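Local coordinates for putative uncharacterized protein (Coprinopsis cinerea, PDB 3W9A), which probably hydrolyses beta-glucans as the catalytic domain of a family 131 glycoside hydrolase with a beta-jelly-roll fold, at residues A[162-165]-A[166-169]; A[174-177]-A[178-181]; A[221-225]-A[226-230]; A[12-15]-A[16-19]. All coordinates share one frame; numbering follows the deposited sequence.

Interaction 1 of 4, residues A[162-165]-A[166-169]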
ATOM      1  N   ASP A 162       0.685  11.354  -6.040  1.00 12.43           N
ATOM      2  CA  ASP A 162       1.456  12.304  -6.828  1.00 13.02           C
ATOM      3  C   ASP A 162       1.994  13.289  -5.818  1.00 12.98           C
ATOM      4  O   ASP A 162       1.275  14.209  -5.420  1.00 12.77           O
ATOM      5  CB  ASP A 162       0.479  12.983  -7.801  1.00 13.73           C
ATOM      6  CG  ASP A 162       1.117  14.052  -8.665  1.00 14.33           C
ATOM      7  OD1 ASP A 162       2.129  14.665  -8.266  1.00 14.67           O
ATOM      8  OD2 ASP A 162       0.571  14.269  -9.775  1.00 14.88           O
ATOM      9  N   ILE A 163       3.230  13.068  -5.362  1.00 13.06           N
ATOM     10  CA  ILE A 163       3.786  13.835  -4.253  1.00 13.31           C
ATOM     11  C   ILE A 163       4.823  14.821  -4.790  1.00 13.73           C
ATOM     12  O   ILE A 163       5.782  14.426  -5.466  1.00 13.68           O
ATOM     13  CB  ILE A 163       4.417  12.930  -3.167  1.00 13.43           C
ATOM     14  CG1 ILE A 163       3.387  11.896  -2.673  1.00 13.53           C
ATOM     15  CG2 ILE A 163       4.898  13.765  -1.996  1.00 13.44           C
ATOM     16  CD1 ILE A 163       3.951  10.824  -1.761  1.00 13.47           C
ATOM     17  N   ASP A 164       4.579  16.104  -4.534  1.00 14.03           N
ATOM     18  CA  ASP A 164       5.542  17.167  -4.839  1.00 14.33           C
ATOM     19  C   ASP A 164       6.223  17.505  -3.527  1.00 13.87           C
ATOM     20  O   ASP A 164       5.650  18.192  -2.677  1.00 13.72           O
ATOM     21  CB  ASP A 164       4.819  18.384  -5.410  1.00 15.42           C
ATOM     22  CG  ASP A 164       5.772  19.471  -5.895  1.00 16.01           C
ATOM     23  OD1 ASP A 164       5.353  20.251  -6.768  1.00 17.15           O
ATOM     24  OD2 ASP A 164       6.915  19.562  -5.410  1.00 15.80           O
ATOM     25  N   PHE A 165       7.438  16.988  -3.346  1.00 13.61           N
ATOM     26  CA  PHE A 165       8.172  17.158  -2.097  1.00 13.36           C
ATOM     27  C   PHE A 165       8.774  18.573  -1.954  1.00 13.52           C
ATOM     28  O   PHE A 165       9.147  18.968  -0.871  1.00 12.81           O
ATOM     29  CB  PHE A 165       9.259  16.065  -1.965  1.00 12.83           C
ATOM     30  CG  PHE A 165       8.696  14.689  -1.763  1.00 12.91           C
ATOM     31  CD1 PHE A 165       8.260  14.284  -0.508  1.00 13.05           C
ATOM     32  CD2 PHE A 165       8.570  13.803  -2.820  1.00 12.45           C
ATOM     33  CE1 PHE A 165       7.731  13.015  -0.304  1.00 12.88           C
ATOM     34  CE2 PHE A 165       8.037  12.540  -2.625  1.00 12.81           C
ATOM     35  CZ  PHE A 165       7.616  12.141  -1.362  1.00 12.80           C
ATOM     36  N   THR A 166       8.846  19.320  -3.051  1.00 14.57           N
ATOM     37  CA  THR A 166       9.372  20.686  -3.049  1.00 15.51           C
ATOM     38  C   THR A 166       8.273  21.688  -2.631  1.00 16.06           C
ATOM     39  O   THR A 166       8.443  22.456  -1.690  1.00 16.69           O
ATOM     40  CB  THR A 166       9.904  21.022  -4.451  1.00 15.68           C
ATOM     41  OG1 THR A 166      10.787  19.968  -4.882  1.00 16.17           O
ATOM     42  CG2 THR A 166      10.615  22.376  -4.463  1.00 15.64           C
ATOM     43  N   ALA A 167       7.140  21.660  -3.314  1.00 16.24           N
ATOM     44  CA  ALA A 167       6.007  22.515  -2.951  1.00 16.54           C
ATOM     45  C   ALA A 167       5.277  22.014  -1.708  1.00 17.41           C
ATOM     46  O   ALA A 167       4.477  22.735  -1.117  1.00 17.23           O
ATOM     47  CB  ALA A 167       5.043  22.632  -4.121  1.00 16.37           C
ATOM     48  N   LYS A 168       5.555  20.778  -1.298  1.00 18.93           N
ATOM     49  CA  LYS A 168       4.901  20.161  -0.132  1.00 18.87           C
ATOM     50  C   LYS A 168       3.401  19.976  -0.375  1.00 17.21           C
ATOM     51  O   LYS A 168       2.555  20.373   0.425  1.00 16.84           O
ATOM     52  CB  LYS A 168       5.217  20.928   1.166  1.00 21.26           C
ATOM     53  CG  LYS A 168       6.645  20.695   1.653  1.00 23.42           C
ATOM     54  CD  LYS A 168       7.106  21.721   2.676  1.00 26.25           C
ATOM     55  CE  LYS A 168       6.315  21.662   3.978  1.00 28.39           C
ATOM     56  NZ  LYS A 168       6.708  20.508   4.835  1.00 30.66           N
ATOM     57  N   THR A 169       3.089  19.356  -1.509  1.00 16.61           N
ATOM     58  CA  THR A 169       1.720  18.994  -1.853  1.00 15.92           C
ATOM     59  C   THR A 169       1.618  17.546  -2.340  1.00 15.22           C
ATOM     60  O   THR A 169       2.590  16.959  -2.829  1.00 13.82           O
ATOM     61  CB  THR A 169       1.137  19.894  -2.957  1.00 16.15           C
ATOM     62  OG1 THR A 169       1.834  19.671  -4.197  1.00 16.54           O
ATOM     63  CG2 THR A 169       1.200  21.371  -2.556  1.00 16.82           C
TER
HETATM   64  O   HOH W   1       9.257  19.003  -6.941  1.00 16.38           O
HETATM   65  O   HOH W   2       2.350  21.071  -6.284  1.00 23.23           O
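Asp164, its CG anti to the backbone N (chi1 -174°), turns its carboxylate inward over Thr166 and Ala167 of the following loop. Its OD2 takes a nearly straight bond from Ala167 N at 3.0 Å, the donor standing well above the carboxylate plane, and a weak second one from Thr166 N, with the spacing of an Asx turn. The other oxygen, OD1, lies 3.6 Å from the methyl CB of Ala167. Phe165 directs its ring to the other side, against Ile163 CG2. Thr169 comes alongside from the returning strand, its OG1 3.5 Å from Asp164 CB; a water joins that hydroxyl to Asp164 OD1, and Asn187 is its further partner. Beneath the side chains the backbones form an antiparallel hydrogen-bonded pair, Asp164 N to Thr169 O at 2.8 Å and Thr169 N to Asp164 O at 3.0 Å. Lys168, with positive phi and psi, and Thr169 both face Asp164, so the hairpin between strands 157-164 and 169-176 closes with a G1 beta bulge. A second water links OD2 to Thr166 OG1, so two amides and two waters all donate to one carboxylate, which probably stabilises its negative charge and ties the turn to the strand.

Interaction 2 of 4, residues A[174-177]-A[178-181]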
ATOM      1  N   ALA A 174      -6.076   7.651  -9.723  1.00 13.34           N
ATOM      2  CA  ALA A 174      -6.854   6.448  -9.418  1.00 13.85           C
ATOM      3  C   ALA A 174      -7.554   5.865 -10.642  1.00 14.11           C
ATOM      4  O   ALA A 174      -7.822   6.556 -11.629  1.00 14.08           O
ATOM      5  CB  ALA A 174      -7.870   6.724  -8.314  1.00 13.94           C
ATOM      6  N   SER A 175      -7.786   4.563 -10.573  1.00 14.24           N
ATOM      7  CA  SER A 175      -8.597   3.833 -11.533  1.00 14.40           C
ATOM      8  C   SER A 175      -8.864   2.455 -10.942  1.00 14.73           C
ATOM      9  O   SER A 175      -8.312   2.119  -9.877  1.00 14.32           O
ATOM     10  CB  SER A 175      -7.873   3.689 -12.867  1.00 14.43           C
ATOM     11  OG  SER A 175      -6.881   2.685 -12.805  1.00 14.84           O
ATOM     12  N   THR A 176      -9.704   1.668 -11.622  1.00 14.94           N
ATOM     13  CA  THR A 176      -9.938   0.272 -11.244  1.00 15.61           C
ATOM     14  C   THR A 176      -9.409  -0.707 -12.303  1.00 15.93           C
ATOM     15  O   THR A 176      -9.256  -0.373 -13.477  1.00 16.28           O
ATOM     16  CB  THR A 176     -11.436  -0.028 -10.999  1.00 15.58           C
ATOM     17  OG1 THR A 176     -12.181   0.245 -12.184  1.00 15.79           O
ATOM     18  CG2 THR A 176     -11.991   0.834  -9.862  1.00 15.76           C
ATOM     19  N   ASN A 177      -9.116  -1.913 -11.846  1.00 16.49           N
ATOM     20  CA  ASN A 177      -8.731  -3.037 -12.692  1.00 16.99           C
ATOM     21  C   ASN A 177      -7.674  -2.681 -13.726  1.00 16.41           C
ATOM     22  O   ASN A 177      -6.580  -2.308 -13.327  1.00 15.94           O
ATOM     23  CB  ASN A 177      -9.989  -3.685 -13.270  1.00 17.42           C
ATOM     24  CG  ASN A 177     -10.964  -4.112 -12.176  1.00 17.74           C
ATOM     25  OD1 ASN A 177     -10.562  -4.639 -11.130  1.00 17.11           O
ATOM     26  ND2 ASN A 177     -12.249  -3.870 -12.402  1.00 18.73           N
ATOM     27  N   GLY A 178      -7.972  -2.813 -15.023  1.00 16.27           N
ATOM     28  CA  GLY A 178      -6.995  -2.547 -16.090  1.00 15.65           C
ATOM     29  C   GLY A 178      -7.071  -1.160 -16.713  1.00 15.95           C
ATOM     30  O   GLY A 178      -6.378  -0.884 -17.693  1.00 15.53           O
ATOM     31  N   ASN A 179      -7.898  -0.273 -16.155  1.00 16.43           N
ATOM     32  CA  ASN A 179      -8.087   1.066 -16.724  1.00 16.82           C
ATOM     33  C   ASN A 179      -6.943   1.980 -16.320  1.00 16.34           C
ATOM     34  O   ASN A 179      -6.392   1.830 -15.233  1.00 15.97           O
ATOM     35  CB  ASN A 179      -9.410   1.677 -16.255  1.00 17.71           C
ATOM     36  CG  ASN A 179     -10.605   0.803 -16.585  1.00 18.57           C
ATOM     37  OD1 ASN A 179     -11.515   0.642 -15.776  1.00 20.68           O
ATOM     38  ND2 ASN A 179     -10.593   0.220 -17.764  1.00 18.60           N
ATOM     39  N   PRO A 180      -6.577   2.931 -17.192  1.00 16.44           N
ATOM     40  CA  PRO A 180      -5.420   3.765 -16.847  1.00 16.25           C
ATOM     41  C   PRO A 180      -5.723   4.750 -15.733  1.00 16.02           C
ATOM     42  O   PRO A 180      -6.872   5.189 -15.582  1.00 15.69           O
ATOM     43  CB  PRO A 180      -5.110   4.510 -18.148  1.00 17.00           C
ATOM     44  CG  PRO A 180      -6.388   4.458 -18.940  1.00 16.92           C
ATOM     45  CD  PRO A 180      -7.031   3.146 -18.581  1.00 16.69           C
ATOM     46  N   LEU A 181      -4.697   5.100 -14.964  1.00 15.24           N
ATOM     47  CA  LEU A 181      -4.831   6.083 -13.910  1.00 15.09           C
ATOM     48  C   LEU A 181      -5.259   7.447 -14.469  1.00 15.16           C
ATOM     49  O   LEU A 181      -4.756   7.902 -15.498  1.00 14.51           O
ATOM     50  CB  LEU A 181      -3.501   6.238 -13.153  1.00 14.79           C
ATOM     51  CG  LEU A 181      -3.025   5.012 -12.363  1.00 14.91           C
ATOM     52  CD1 LEU A 181      -1.572   5.171 -11.920  1.00 14.90           C
ATOM     53  CD2 LEU A 181      -3.932   4.768 -11.167  1.00 14.93           C
TER
HETATM   54  O   HOH W   3     -11.342   3.015 -13.542  1.00 18.30           O
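Thr176 O receives the N-H of Asn179 at 3.0 Å, and this bond closes the turn from Thr176 to Asn179. Beside it the side chains of Thr176 and Asn179 run side by side, pointing the same way, with Asn179 CB 3.5 Å from Thr176 O. A water fills the angle between them: it accepts from Thr176 N at 2.9 Å and donates to Asn179 OD1, so the strand's last N-H and the turn's amide share one solvent molecule. The bend is a type II' beta turn at the head of a hairpin that joins strands 169-176 and 182-189 of the jelly roll. Asn177 fills its first corner with a positive phi of 47°, a conformation usually left to glycine, and Gly178 takes the second. Two outside bonds hold this unusual corner: Asn177 OD1 accepts from Trp156 N, and Asn177 O from Asn52 ND2. On the strand side, Ser175 OG sits between its own backbone N and carbonyl carbon (chi1 77°), a torsion that brings it to 2.6 Å from Asn179 O; Asn158 OD1 is a second acceptor for the same hydroxyl, so its single proton cannot be assigned. Ser175 CB, for its part, faces Pro180 O at 3.3 Å. At the open end of the hairpin Leu181 folds back across the strand, its CD2 methyl 3.8 Å from Ala174 CA, and its side chain continues onto Asn158 and Ala160 of strand 157-164.

Interaction 3 of 4, residues A[221-225]-A[226-230]; sequences YIEEG and PITTQ
Glu223 lays its carboxylate against Thr228 and grips it twice. The two bonds span the bend where strand 213-224 of the jelly roll gives way to the loop after it. One runs from Thr228 OG1 to Glu223 OE1 at 2.7 Å, using the syn lone pair; the other, from Thr228 N to Glu223 OE2 at 2.9 Å, is almost perfectly straight at 176°. CG is squeezed between the backbone N and the carbonyl carbon (chi1 67°), and beyond it the chain is extended, which carries the acid out to the loop. The bend between them turns on a cis peptide from Gly225 to Pro226, bringing the two CA atoms to 2.8 Å. Both oxygens have further donors, His97 NE2 at OE2 and the N atom of Gly1 at OE1, so the carboxylate is fixed in rotation. With an alanine here, the N-H and hydroxyl of Thr228 would probably both lose their acceptor, and His97 and Gly1 a partner, leaving the loop freer to shift. Tyr221, its ring stacked on His97, turns an edge to Glu223 OE1 and crosses Thr228 at about a right angle, its OH 3.6 Å from Thr228 CB.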
ATOM      1  N   TYR A 221       5.464   0.409  -6.666  1.00  9.99           N
ATOM      2  CA  TYR A 221       6.733   1.058  -7.061  1.00 10.36           C
ATOM      3  C   TYR A 221       6.651   2.572  -6.928  1.00 10.70           C
ATOM      4  O   TYR A 221       5.569   3.135  -6.705  1.00 10.93           O
ATOM      5  CB  TYR A 221       7.155   0.668  -8.488  1.00 10.78           C
ATOM      6  CG  TYR A 221       6.304   1.218  -9.640  1.00 11.39           C
ATOM      7  CD1 TYR A 221       5.108   0.608 -10.000  1.00 11.74           C
ATOM      8  CD2 TYR A 221       6.719   2.339 -10.375  1.00 11.69           C
ATOM      9  CE1 TYR A 221       4.328   1.100 -11.048  1.00 12.01           C
ATOM     10  CE2 TYR A 221       5.949   2.831 -11.431  1.00 12.17           C
ATOM     11  CZ  TYR A 221       4.762   2.205 -11.760  1.00 12.41           C
ATOM     12  OH  TYR A 221       4.007   2.692 -12.795  1.00 12.78           O
ATOM     13  N   ILE A 222       7.798   3.220  -7.086  1.00 10.59           N
ATOM     14  CA  ILE A 222       7.920   4.661  -6.969  1.00 10.80           C
ATOM     15  C   ILE A 222       8.729   5.137  -8.163  1.00 10.64           C
ATOM     16  O   ILE A 222       9.825   4.642  -8.414  1.00 10.08           O
ATOM     17  CB  ILE A 222       8.632   5.064  -5.659  1.00 11.04           C
ATOM     18  CG1 ILE A 222       7.768   4.674  -4.444  1.00 11.26           C
ATOM     19  CG2 ILE A 222       8.962   6.561  -5.661  1.00 11.19           C
ATOM     20  CD1 ILE A 222       8.492   4.717  -3.105  1.00 11.24           C
ATOM     21  N   GLU A 223       8.159   6.051  -8.932  1.00 10.57           N
ATOM     22  CA  GLU A 223       8.805   6.524 -10.144  1.00 10.73           C
ATOM     23  C   GLU A 223       8.891   8.046 -10.144  1.00 11.07           C
ATOM     24  O   GLU A 223       8.162   8.733  -9.442  1.00 10.98           O
ATOM     25  CB  GLU A 223       8.013   6.058 -11.362  1.00 10.78           C
ATOM     26  CG  GLU A 223       6.630   6.715 -11.453  1.00 10.77           C
ATOM     27  CD  GLU A 223       5.870   6.380 -12.701  1.00 10.73           C
ATOM     28  OE1 GLU A 223       6.489   5.996 -13.720  1.00 11.05           O
ATOM     29  OE2 GLU A 223       4.632   6.512 -12.660  1.00 10.83           O
ATOM     30  N   GLU A 224       9.787   8.571 -10.958  1.00 12.02           N
ATOM     31  CA  GLU A 224       9.756   9.986 -11.273  1.00 12.73           C
ATOM     32  C   GLU A 224       8.663  10.229 -12.302  1.00 12.72           C
ATOM     33  O   GLU A 224       8.067   9.300 -12.842  1.00 12.01           O
ATOM     34  CB  GLU A 224      11.092  10.442 -11.849  1.00 13.45           C
ATOM     35  CG  GLU A 224      12.248  10.300 -10.896  1.00 14.13           C
ATOM     36  CD  GLU A 224      13.588  10.628 -11.552  1.00 15.24           C
ATOM     37  OE1 GLU A 224      14.602  10.626 -10.816  1.00 16.09           O
ATOM     38  OE2 GLU A 224      13.625  10.892 -12.773  1.00 14.30           O
ATOM     39  N   GLY A 225       8.389  11.501 -12.562  1.00 14.27           N
ATOM     40  CA  GLY A 225       7.488  11.875 -13.643  1.00 14.59           C
ATOM     41  C   GLY A 225       8.159  11.718 -15.003  1.00 15.70           C
ATOM     42  O   GLY A 225       9.379  11.542 -15.079  1.00 16.27           O
ATOM     43  N   PRO A 226       7.367  11.772 -16.090  1.00 16.04           N
ATOM     44  CA  PRO A 226       5.926  11.886 -15.987  1.00 16.14           C
ATOM     45  C   PRO A 226       5.287  10.541 -15.599  1.00 15.43           C
ATOM     46  O   PRO A 226       5.840   9.475 -15.865  1.00 13.18           O
ATOM     47  CB  PRO A 226       5.515  12.326 -17.391  1.00 16.90           C
ATOM     48  CG  PRO A 226       6.556  11.735 -18.288  1.00 16.84           C
ATOM     49  CD  PRO A 226       7.821  11.608 -17.481  1.00 16.57           C
ATOM     50  N   ILE A 227       4.134  10.618 -14.950  1.00 15.96           N
ATOM     51  CA  ILE A 227       3.473   9.421 -14.415  1.00 16.20           C
ATOM     52  C   ILE A 227       3.199   8.381 -15.508  1.00 16.23           C
ATOM     53  O   ILE A 227       2.843   8.723 -16.633  1.00 16.52           O
ATOM     54  CB  ILE A 227       2.174   9.790 -13.650  1.00 16.02           C
ATOM     55  CG1 ILE A 227       1.632   8.589 -12.874  1.00 16.20           C
ATOM     56  CG2 ILE A 227       1.091  10.323 -14.591  1.00 16.29           C
ATOM     57  CD1 ILE A 227       0.389   8.901 -12.049  1.00 16.25           C
ATOM     58  N   THR A 228       3.391   7.110 -15.173  1.00 16.17           N
ATOM     59  CA  THR A 228       2.938   6.008 -16.005  1.00 16.37           C
ATOM     60  C   THR A 228       1.472   5.752 -15.654  1.00 16.59           C
ATOM     61  O   THR A 228       1.158   5.384 -14.525  1.00 15.54           O
ATOM     62  CB  THR A 228       3.750   4.733 -15.724  1.00 16.76           C
ATOM     63  OG1 THR A 228       5.151   5.004 -15.894  1.00 16.99           O
ATOM     64  CG2 THR A 228       3.325   3.603 -16.668  1.00 17.33           C
ATOM     65  N   THR A 229       0.570   5.990 -16.600  1.00 16.93           N
ATOM     66  CA  THR A 229      -0.864   5.895 -16.310  1.00 16.91           C
ATOM     67  C   THR A 229      -1.376   4.505 -16.660  1.00 17.08           C
ATOM     68  O   THR A 229      -2.365   4.043 -16.092  1.00 16.03           O
ATOM     69  CB  THR A 229      -1.669   6.918 -17.114  1.00 16.07           C
ATOM     70  OG1 THR A 229      -1.410   6.695 -18.502  1.00 16.02           O
ATOM     71  CG2 THR A 229      -1.279   8.343 -16.736  1.00 16.22           C
ATOM     72  N   GLN A 230      -0.682   3.846 -17.592  1.00 18.00           N
ATOM     73  CA  GLN A 230      -1.115   2.560 -18.131  1.00 18.56           C
ATOM     74  C   GLN A 230      -0.851   1.452 -17.119  1.00 18.90           C
ATOM     75  O   GLN A 230       0.259   1.364 -16.564  1.00 18.53           O
ATOM     76  CB  GLN A 230      -0.366   2.257 -19.438  1.00 19.19           C
ATOM     77  CG  GLN A 230      -0.532   0.841 -19.971  1.00 19.26           C
ATOM     78  CD  GLN A 230       0.140   0.646 -21.313  1.00 19.39           C
ATOM     79  OE1 GLN A 230      -0.141   1.370 -22.249  1.00 20.57           O
ATOM     80  NE2 GLN A 230       1.029  -0.337 -21.410  1.00 19.22           N
TER

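Interaction 4 of 4, residues A[12-15]-A[16-19]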
ATOM      1  N   TYR A  12      10.049 -12.436  -4.554  1.00 13.02           N
ATOM      2  CA  TYR A  12       9.518 -12.900  -3.280  1.00 13.26           C
ATOM      3  C   TYR A  12       8.568 -14.040  -3.570  1.00 13.93           C
ATOM      4  O   TYR A  12       7.425 -13.815  -3.945  1.00 13.21           O
ATOM      5  CB  TYR A  12       8.852 -11.751  -2.503  1.00 12.11           C
ATOM      6  CG  TYR A  12       9.859 -10.742  -1.998  1.00 11.56           C
ATOM      7  CD1 TYR A  12      10.416 -10.849  -0.717  1.00 11.45           C
ATOM      8  CD2 TYR A  12      10.289  -9.697  -2.812  1.00 11.06           C
ATOM      9  CE1 TYR A  12      11.339  -9.908  -0.257  1.00 11.27           C
ATOM     10  CE2 TYR A  12      11.214  -8.770  -2.362  1.00 11.17           C
ATOM     11  CZ  TYR A  12      11.741  -8.872  -1.098  1.00 11.20           C
ATOM     12  OH  TYR A  12      12.677  -7.926  -0.693  1.00 11.68           O
ATOM     13  N   THR A  13       9.067 -15.263  -3.391  1.00 15.56           N
ATOM     14  CA  THR A  13       8.357 -16.482  -3.816  1.00 18.51           C
ATOM     15  C   THR A  13       7.645 -17.206  -2.678  1.00 19.36           C
ATOM     16  O   THR A  13       6.652 -17.880  -2.921  1.00 21.29           O
ATOM     17  CB  THR A  13       9.328 -17.482  -4.488  1.00 19.70           C
ATOM     18  OG1 THR A  13       9.909 -16.853  -5.635  1.00 21.46           O
ATOM     19  CG2 THR A  13       8.600 -18.767  -4.940  1.00 20.75           C
ATOM     20  N   THR A  14       8.163 -17.091  -1.456  1.00 19.90           N
ATOM     21  CA  THR A  14       7.525 -17.689  -0.272  1.00 19.93           C
ATOM     22  C   THR A  14       7.645 -16.725   0.893  1.00 19.60           C
ATOM     23  O   THR A  14       8.460 -15.795   0.838  1.00 20.39           O
ATOM     24  CB  THR A  14       8.213 -19.010   0.138  1.00 20.35           C
ATOM     25  OG1 THR A  14       9.560 -18.742   0.531  1.00 20.23           O
ATOM     26  CG2 THR A  14       8.217 -19.980  -1.010  1.00 21.79           C
ATOM     27  N   PRO A  15       6.870 -16.950   1.976  1.00 19.23           N
ATOM     28  CA  PRO A  15       6.951 -16.013   3.098  1.00 18.92           C
ATOM     29  C   PRO A  15       8.365 -15.835   3.663  1.00 18.46           C
ATOM     30  O   PRO A  15       8.781 -14.695   3.954  1.00 18.20           O
ATOM     31  CB  PRO A  15       5.980 -16.619   4.126  1.00 19.31           C
ATOM     32  CG  PRO A  15       4.991 -17.357   3.299  1.00 19.00           C
ATOM     33  CD  PRO A  15       5.787 -17.937   2.167  1.00 18.99           C
ATOM     34  N   ALA A  16       9.106 -16.939   3.764  1.00 18.58           N
ATOM     35  CA  ALA A  16      10.478 -16.906   4.260  1.00 18.19           C
ATOM     36  C   ALA A  16      11.394 -15.960   3.482  1.00 18.41           C
ATOM     37  O   ALA A  16      12.394 -15.494   4.030  1.00 19.39           O
ATOM     38  CB  ALA A  16      11.074 -18.308   4.289  1.00 18.24           C
ATOM     39  N   ASP A  17      11.061 -15.660   2.224  1.00 17.16           N
ATOM     40  CA  ASP A  17      11.848 -14.696   1.460  1.00 16.78           C
ATOM     41  C   ASP A  17      11.895 -13.328   2.150  1.00 15.64           C
ATOM     42  O   ASP A  17      12.921 -12.663   2.129  1.00 15.63           O
ATOM     43  CB  ASP A  17      11.357 -14.580   0.001  1.00 17.03           C
ATOM     44  CG  ASP A  17      11.772 -15.775  -0.867  1.00 17.80           C
ATOM     45  OD1 ASP A  17      12.774 -16.452  -0.537  1.00 18.39           O
ATOM     46  OD2 ASP A  17      11.087 -16.054  -1.871  1.00 17.63           O
ATOM     47  N   PHE A  18      10.818 -12.928   2.812  1.00 14.71           N
ATOM     48  CA  PHE A  18      10.829 -11.667   3.556  1.00 14.08           C
ATOM     49  C   PHE A  18      11.747 -11.730   4.809  1.00 14.50           C
ATOM     50  O   PHE A  18      12.281 -10.708   5.243  1.00 14.44           O
ATOM     51  CB  PHE A  18       9.411 -11.265   3.949  1.00 13.45           C
ATOM     52  CG  PHE A  18       8.565 -10.804   2.799  1.00 12.89           C
ATOM     53  CD1 PHE A  18       8.782  -9.562   2.207  1.00 12.67           C
ATOM     54  CD2 PHE A  18       7.532 -11.598   2.325  1.00 12.33           C
ATOM     55  CE1 PHE A  18       7.986  -9.126   1.158  1.00 12.47           C
ATOM     56  CE2 PHE A  18       6.732 -11.169   1.284  1.00 12.37           C
ATOM     57  CZ  PHE A  18       6.950  -9.934   0.701  1.00 12.28           C
ATOM     58  N   ASP A  19      11.948 -12.928   5.351  1.00 14.98           N
ATOM     59  CA  ASP A  19      12.799 -13.136   6.536  1.00 15.58           C
ATOM     60  C   ASP A  19      14.303 -12.983   6.269  1.00 15.97           C
ATOM     61  O   ASP A  19      15.088 -12.943   7.202  1.00 16.13           O
ATOM     62  CB  ASP A  19      12.534 -14.512   7.174  1.00 15.24           C
ATOM     63  CG  ASP A  19      11.097 -14.660   7.692  1.00 15.92           C
ATOM     64  OD1 ASP A  19      10.488 -13.641   8.090  1.00 17.33           O
ATOM     65  OD2 ASP A  19      10.564 -15.785   7.698  1.00 14.92           O
TER
HETATM   66  O   HOH W   4       8.195 -19.644   3.428  1.00 24.50           O
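Asp17 OD2 takes two backbone amides from the segment before it. Thr13 N donates at 2.6 Å on the anti lone pair, the side turned away from OD1, whereas Thr14 N comes in at 3.1 Å from well above the carboxylate plane, so the two N-H groups approach one oxygen from different directions. CG is anti to the carbonyl carbon (chi1 -75°), which swings the carboxylate back over residues 13 and 14, alongside Thr13. A glycine in its place would probably leave both amides without their shared acceptor and Arg20 without its salt-bridge mate, letting the lead-in to the helix move more freely. The bond back to Thr14 N corresponds to one arm of a capping box at the start of a short, weakly bonded helical turn; the reciprocal distance, Thr14 OG1 to Asp17 N, is 3.8 Å, too long to supply the other. Backbone bonds between residues three apart, the spacing of a 3-10 turn, hold the turn itself, from Asp17 N to Thr14 O at 3.0 Å and from Phe18 N to Pro15 O at 2.9 Å. A water accepts from Ala16 N. Below the turn the rings of Tyr12 and Phe18 form an offset stack, centroids 4.5 Å apart and planes 20° apart, with Tyr12 CD1 over the rim of the Phe18 ring. Further out, Thr29 N donates to Tyr12 OH at the far end of that ring, Leu44 and Leu46 of strand 44-47 meet the Phe18 side chain, and Asp17 OD1 pairs with Arg20 NH1.

From the N terminus, interaction 4 comes first, closing the short helical turn that follows strand 3-6 and packs beside strand 44-47. Interaction 1 then closes the hairpin between strands 157-164 and 169-176, and interaction 2 the next one, between 169-176 and 182-189, so the two mark the opposite ends of strand 169-176. Interaction 3 bends the chain out of strand 213-224 of the same sheet. All four follow in series; none nests in or crosses another. Only interactions 2 and 3 touch, where Leu181 N probably bonds to Thr229 O at 2.8 Å, tying the C-terminal loop to the hairpin. Interactions 1 and 4 lie on opposite sides of the chain's centre, about 33 Å apart between centres.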